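Local coordinates for putative cytochrome P450 154A1 (Streptomyces coelicolor, PDB 1ODO), which is a haem-binding protein of the cytochrome P450 family, held in this structure with 4-phenyl-1H-imidazole alongside its haem, at residues T274-V279 with E363-L368; L294-T299 with G312-A317. All blocks are in the same frame, centred on the assembly; numbering follows the deposited sequence.

Contact 1 (T274-V279 with E363-L368); sequences TWADVV and EVTLAL
Trp275 and Thr365 mark the nearest backbone approach, their CA atoms 5.7 Å apart, where the first turn of helix 275-285 meets the middle of helix 357-374. The two short helical segments come within 9.1 Å, axis to axis, and run at 124° to each other, nearer perpendicular than antiparallel. Leu368 leans on the indole of Trp275 from one face: its CB is 3.7 Å from Trp275 CE3, and its backbone carbonyl carbon sits over the ring centre. Trp275 is turned there by chi1 of -74°, with CG anti to its own carbonyl carbon. Further along, CG2 of Val279 is shared by three partners, reaching Val364 CG1 at 3.5 Å, Thr365 CG2 at 3.6 Å and Leu368 CD1 at 3.8 Å. Thr365 presents its CG2 methyl to Val279, while OG1 turns back to the carbonyls of Met362 and Arg361. The start of helix 275-285 is closed by a capping box: Asp277 N donates to Thr274 OG1 (3.0 Å), and Thr274 N to Asp277 OD2 (2.9 Å), met from above the carboxylate plane. Helices 247-260 and 262-270 add Leu258, Leu265 and Val268 around Trp275. No hydrogen bond crosses between the segments, so the helices are joined here by apolar side chains, while the capping box and Thr365 OG1 make their hydrogen bonds within their own segment or helix.

Contact 2 (L294-T299 with G312-A317); sequences LRYAVT and GEPILA. With HEM (protoporphyrin IX containing Fe), chain B.
Arg295 and Ile315 stand side by side on one face of the sheet, as an antiparallel hydrogen-bonded pair with Arg295 CB 4.0 Å from Ile315 CB. Beyond CB the arginine leaves its neighbour: the chain is extended from CG to NE and carries the guanidinium to a haem propionate. The contact is edge-on, with the carboxylate carbon near the guanidinium plane; NH1 of Arg295 donates to haem O1D at 2.8 Å and NH2 to O2D at 2.9 Å. A water links NH1 to Ile315 O and Ala317 N, tying the arginine's head to the partner strand. On the other face Tyr296 and Pro314 form the non-hydrogen-bonded pair, the tyrosine ring lying obliquely to the proline and also stacked with Trp66. Leu294, with CG anti to the backbone N (chi1 -164°), lies alongside Pro314 and points the same way, its CD2 3.7 Å from Pro314 CB; its other methyl, CD1, meets Leu316 CD1 at 4.0 Å. Between the backbones Arg295 N bonds to Ile315 O in the carbonyl plane, whereas Ile315 N reaches Arg295 O from 40° above the carbonyl plane of Arg295. Ala297 N to Glu313 O and a nearly straight Gly312 N to Ala297 O (2.9 Å, 172°) continue the pairing. These strands belong to the mixed beta-sheet of the P450 fold, from which an arginine reaches in to anchor a haem propionate, as in many P450s.

The contacts lie on opposite sides of the chain's centre, about 34 Å apart between their own centres, and do not touch. They share no helix or strand, yet helix 275-285 of contact 1 is followed directly in the chain by strand 292-297 of contact 2. Contact 1 belongs to the helical part and is only partly buried, with Ala276 exposed; contact 2 is a buried piece of the mixed sheet. Their chemistry differs accordingly: apolar side chains join two helices in the first, backbone hydrogen bonds join two strands in the second. Both come near the haem, contact 2 by two direct hydrogen bonds from Arg295, contact 1 with the side chain of Val364 about 6 Å away.

Contact 1 (T274-V279 with E363-L368)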
# COMPACT_ATOMS: atom_id res chain seq x y z
N THR A 274 16.84 -3.07 -15.54
CA THR A 274 16.11 -4.32 -15.34
C THR A 274 14.66 -4.03 -14.97
O THR A 274 14.27 -2.89 -14.74
CB THR A 274 16.71 -5.13 -14.19
OG1 THR A 274 16.60 -4.37 -12.98
CG2 THR A 274 18.17 -5.45 -14.46
N TRP A 275 13.85 -5.09 -14.91
CA TRP A 275 12.45 -4.91 -14.56
C TRP A 275 12.44 -4.42 -13.11
O TRP A 275 11.58 -3.63 -12.72
CB TRP A 275 11.68 -6.23 -14.67
CG TRP A 275 11.43 -6.65 -16.08
CD1 TRP A 275 11.88 -7.78 -16.70
CD2 TRP A 275 10.66 -5.94 -17.05
NE1 TRP A 275 11.44 -7.82 -18.00
CE2 TRP A 275 10.69 -6.70 -18.25
CE3 TRP A 275 9.94 -4.73 -17.04
CZ2 TRP A 275 10.03 -6.29 -19.41
CZ3 TRP A 275 9.29 -4.32 -18.20
CH2 TRP A 275 9.34 -5.10 -19.37
N ALA A 276 13.40 -4.90 -12.33
CA ALA A 276 13.50 -4.51 -10.93
C ALA A 276 13.76 -3.01 -10.83
O ALA A 276 13.21 -2.34 -9.97
CB ALA A 276 14.62 -5.30 -10.23
N ASP A 277 14.61 -2.49 -11.72
CA ASP A 277 14.91 -1.06 -11.70
C ASP A 277 13.64 -0.27 -11.99
O ASP A 277 13.40 0.79 -11.40
CB ASP A 277 15.95 -0.69 -12.76
CG ASP A 277 17.32 -1.24 -12.45
OD1 ASP A 277 17.67 -1.39 -11.26
OD2 ASP A 277 18.07 -1.51 -13.42
N VAL A 278 12.83 -0.77 -12.92
CA VAL A 278 11.59 -0.10 -13.27
C VAL A 278 10.63 -0.09 -12.09
O VAL A 278 9.94 0.90 -11.85
CB VAL A 278 10.91 -0.77 -14.48
CG1 VAL A 278 9.51 -0.22 -14.68
CG2 VAL A 278 11.74 -0.52 -15.73
N VAL A 279 10.59 -1.20 -11.35
CA VAL A 279 9.71 -1.29 -10.20
C VAL A 279 10.16 -0.32 -9.12
O VAL A 279 9.34 0.35 -8.50
CB VAL A 279 9.65 -2.74 -9.65
CG1 VAL A 279 8.96 -2.78 -8.30
CG2 VAL A 279 8.88 -3.62 -10.64
N GLU A 363 6.05 -9.86 -7.07
CA GLU A 363 4.80 -9.90 -7.83
C GLU A 363 4.83 -8.96 -9.02
O GLU A 363 4.50 -9.34 -10.14
CB GLU A 363 3.61 -9.52 -6.94
CG GLU A 363 3.17 -10.61 -5.97
CD GLU A 363 1.92 -10.22 -5.19
OE1 GLU A 363 1.00 -9.63 -5.80
OE2 GLU A 363 1.86 -10.50 -3.98
N VAL A 364 5.23 -7.71 -8.78
CA VAL A 364 5.29 -6.72 -9.85
C VAL A 364 6.35 -7.01 -10.90
O VAL A 364 6.09 -6.90 -12.10
CB VAL A 364 5.51 -5.31 -9.29
CG1 VAL A 364 5.43 -4.29 -10.41
CG2 VAL A 364 4.46 -5.00 -8.22
N THR A 365 7.56 -7.38 -10.47
CA THR A 365 8.61 -7.66 -11.43
C THR A 365 8.21 -8.83 -12.33
O THR A 365 8.39 -8.77 -13.55
CB THR A 365 9.97 -7.95 -10.74
OG1 THR A 365 9.85 -9.10 -9.90
CG2 THR A 365 10.39 -6.76 -9.89
N LEU A 366 7.66 -9.88 -11.74
CA LEU A 366 7.23 -11.05 -12.50
C LEU A 366 6.10 -10.70 -13.47
O LEU A 366 6.10 -11.11 -14.63
CB LEU A 366 6.77 -12.17 -11.56
CG LEU A 366 7.87 -12.97 -10.86
CD1 LEU A 366 7.24 -13.99 -9.93
CD2 LEU A 366 8.75 -13.66 -11.90
N ALA A 367 5.13 -9.93 -12.98
CA ALA A 367 4.00 -9.53 -13.81
C ALA A 367 4.48 -8.74 -15.02
O ALA A 367 4.07 -9.00 -16.15
CB ALA A 367 3.02 -8.69 -12.99
N LEU A 368 5.38 -7.78 -14.80
CA LEU A 368 5.89 -6.97 -15.91
C LEU A 368 6.60 -7.81 -16.96
O LEU A 368 6.33 -7.68 -18.15
CB LEU A 368 6.86 -5.90 -15.39
CG LEU A 368 6.26 -4.79 -14.54
CD1 LEU A 368 7.37 -3.83 -14.11
CD2 LEU A 368 5.18 -4.04 -15.32

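Contact 2 (L294-T299 with G312-A317)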
# COMPACT_ATOMS: atom_id res chain seq x y z
N LEU A 294 -1.38 6.63 11.15
CA LEU A 294 -1.04 7.94 11.67
C LEU A 294 -0.04 7.68 12.80
O LEU A 294 0.03 6.57 13.32
CB LEU A 294 -2.31 8.61 12.23
CG LEU A 294 -2.32 10.11 12.51
CD1 LEU A 294 -2.06 10.87 11.21
CD2 LEU A 294 -3.68 10.51 13.09
N ARG A 295 0.74 8.69 13.16
CA ARG A 295 1.72 8.55 14.23
C ARG A 295 1.51 9.68 15.23
O ARG A 295 0.85 10.66 14.92
CB ARG A 295 3.14 8.57 13.67
CG ARG A 295 3.58 7.23 13.09
CD ARG A 295 4.99 7.30 12.53
NE ARG A 295 5.55 5.98 12.25
CZ ARG A 295 5.25 5.23 11.19
NH1 ARG A 295 4.37 5.66 10.29
NH2 ARG A 295 5.83 4.05 11.04
N TYR A 296 2.07 9.53 16.43
CA TYR A 296 1.92 10.56 17.46
C TYR A 296 3.23 10.83 18.19
O TYR A 296 4.06 9.94 18.34
CB TYR A 296 0.85 10.12 18.46
CG TYR A 296 -0.26 9.34 17.78
CD1 TYR A 296 -0.21 7.95 17.70
CD2 TYR A 296 -1.27 10.01 17.09
CE1 TYR A 296 -1.14 7.24 16.94
CE2 TYR A 296 -2.20 9.31 16.33
CZ TYR A 296 -2.12 7.93 16.25
OH TYR A 296 -3.01 7.25 15.45
N ALA A 297 3.39 12.07 18.64
CA ALA A 297 4.59 12.45 19.36
C ALA A 297 4.45 12.00 20.82
O ALA A 297 3.51 12.39 21.51
CB ALA A 297 4.79 13.96 19.29
N VAL A 298 5.39 11.18 21.28
CA VAL A 298 5.36 10.69 22.65
C VAL A 298 5.80 11.82 23.58
O VAL A 298 5.42 11.86 24.75
CB VAL A 298 6.31 9.49 22.82
CG1 VAL A 298 6.27 8.98 24.25
CG2 VAL A 298 5.91 8.38 21.84
N THR A 299 6.59 12.74 23.03
CA THR A 299 7.09 13.89 23.78
C THR A 299 7.25 15.03 22.78
O THR A 299 7.14 14.81 21.57
CB THR A 299 8.46 13.58 24.42
OG1 THR A 299 8.83 14.65 25.30
CG2 THR A 299 9.53 13.42 23.35
N GLY A 312 1.56 14.42 21.98
CA GLY A 312 0.18 14.10 21.70
C GLY A 312 -0.35 14.52 20.34
O GLY A 312 -1.46 14.13 19.97
N GLU A 313 0.41 15.31 19.58
CA GLU A 313 -0.07 15.74 18.26
C GLU A 313 0.23 14.67 17.22
O GLU A 313 1.25 13.97 17.31
CB GLU A 313 0.57 17.08 17.87
CG GLU A 313 0.13 18.23 18.76
CD GLU A 313 0.57 19.58 18.23
OE1 GLU A 313 1.68 19.68 17.66
OE2 GLU A 313 -0.19 20.56 18.41
N PRO A 314 -0.65 14.51 16.22
CA PRO A 314 -0.46 13.51 15.17
C PRO A 314 0.58 13.87 14.13
O PRO A 314 0.85 15.05 13.88
CB PRO A 314 -1.86 13.37 14.55
CG PRO A 314 -2.78 13.95 15.58
CD PRO A 314 -1.99 15.11 16.12
N ILE A 315 1.13 12.83 13.50
CA ILE A 315 2.15 12.98 12.46
C ILE A 315 1.75 12.11 11.28
O ILE A 315 1.56 10.90 11.41
CB ILE A 315 3.51 12.51 12.98
CG1 ILE A 315 3.96 13.41 14.14
CG2 ILE A 315 4.54 12.50 11.85
CD1 ILE A 315 5.18 12.89 14.89
N LEU A 316 1.61 12.74 10.11
CA LEU A 316 1.23 12.04 8.89
C LEU A 316 2.41 11.93 7.93
O LEU A 316 2.89 12.93 7.41
CB LEU A 316 0.09 12.80 8.19
CG LEU A 316 -0.46 12.18 6.91
CD1 LEU A 316 -1.36 10.99 7.25
CD2 LEU A 316 -1.25 13.25 6.15
N ALA A 317 2.88 10.71 7.70
CA ALA A 317 4.01 10.51 6.79
C ALA A 317 3.50 10.65 5.36
O ALA A 317 2.67 9.85 4.91
CB ALA A 317 4.62 9.13 7.01
CHA HEM B . 3.06 -1.64 6.23
CHB HEM B . 2.03 -6.03 4.55
CHC HEM B . 2.33 -4.37 0.02
CHD HEM B . 3.32 0.01 1.72
C1A HEM B . 2.77 -2.98 6.19
C2A HEM B . 2.60 -3.86 7.35
C3A HEM B . 2.31 -5.08 6.88
C4A HEM B . 2.29 -5.01 5.42
CMA HEM B . 2.03 -6.35 7.69
CAA HEM B . 2.74 -3.40 8.81
CBA HEM B . 4.22 -3.41 9.25
CGA HEM B . 4.48 -2.96 10.69
O1A HEM B . 3.72 -2.03 11.13
O2A HEM B . 5.39 -3.51 11.31
C1B HEM B . 2.01 -5.97 3.18
C2B HEM B . 1.72 -7.10 2.31
C3B HEM B . 1.80 -6.64 1.03
C4B HEM B . 2.14 -5.23 1.10
CMB HEM B . 1.38 -8.52 2.81
CAB HEM B . 1.58 -7.40 -0.29
CBB HEM B . 2.61 -8.51 -0.56
C1C HEM B . 2.64 -3.02 0.09
C2C HEM B . 2.81 -2.15 -1.08
C3C HEM B . 3.08 -0.92 -0.60
C4C HEM B . 3.09 -1.02 0.84
CMC HEM B . 2.67 -2.65 -2.55
CAC HEM B . 3.35 0.42 -1.34
CBC HEM B . 4.34 0.38 -2.52
C1D HEM B . 3.34 -0.04 3.08
C2D HEM B . 3.57 1.08 3.96
C3D HEM B . 3.49 0.63 5.23
C4D HEM B . 3.21 -0.79 5.15
CMD HEM B . 3.85 2.52 3.49
CAD HEM B . 3.63 1.47 6.51
CBD HEM B . 5.02 2.02 6.86
CGD HEM B . 4.85 2.86 8.11
O1D HEM B . 4.97 4.08 8.02
O2D HEM B . 4.57 2.24 9.16
NA HEM B . 2.58 -3.71 5.04
NB HEM B . 2.26 -4.84 2.41
NC HEM B . 2.82 -2.31 1.25
ND HEM B . 3.11 -1.19 3.83
FE HEM B . 2.71 -3.00 3.14
O HOH W 1 2.55 8.37 9.99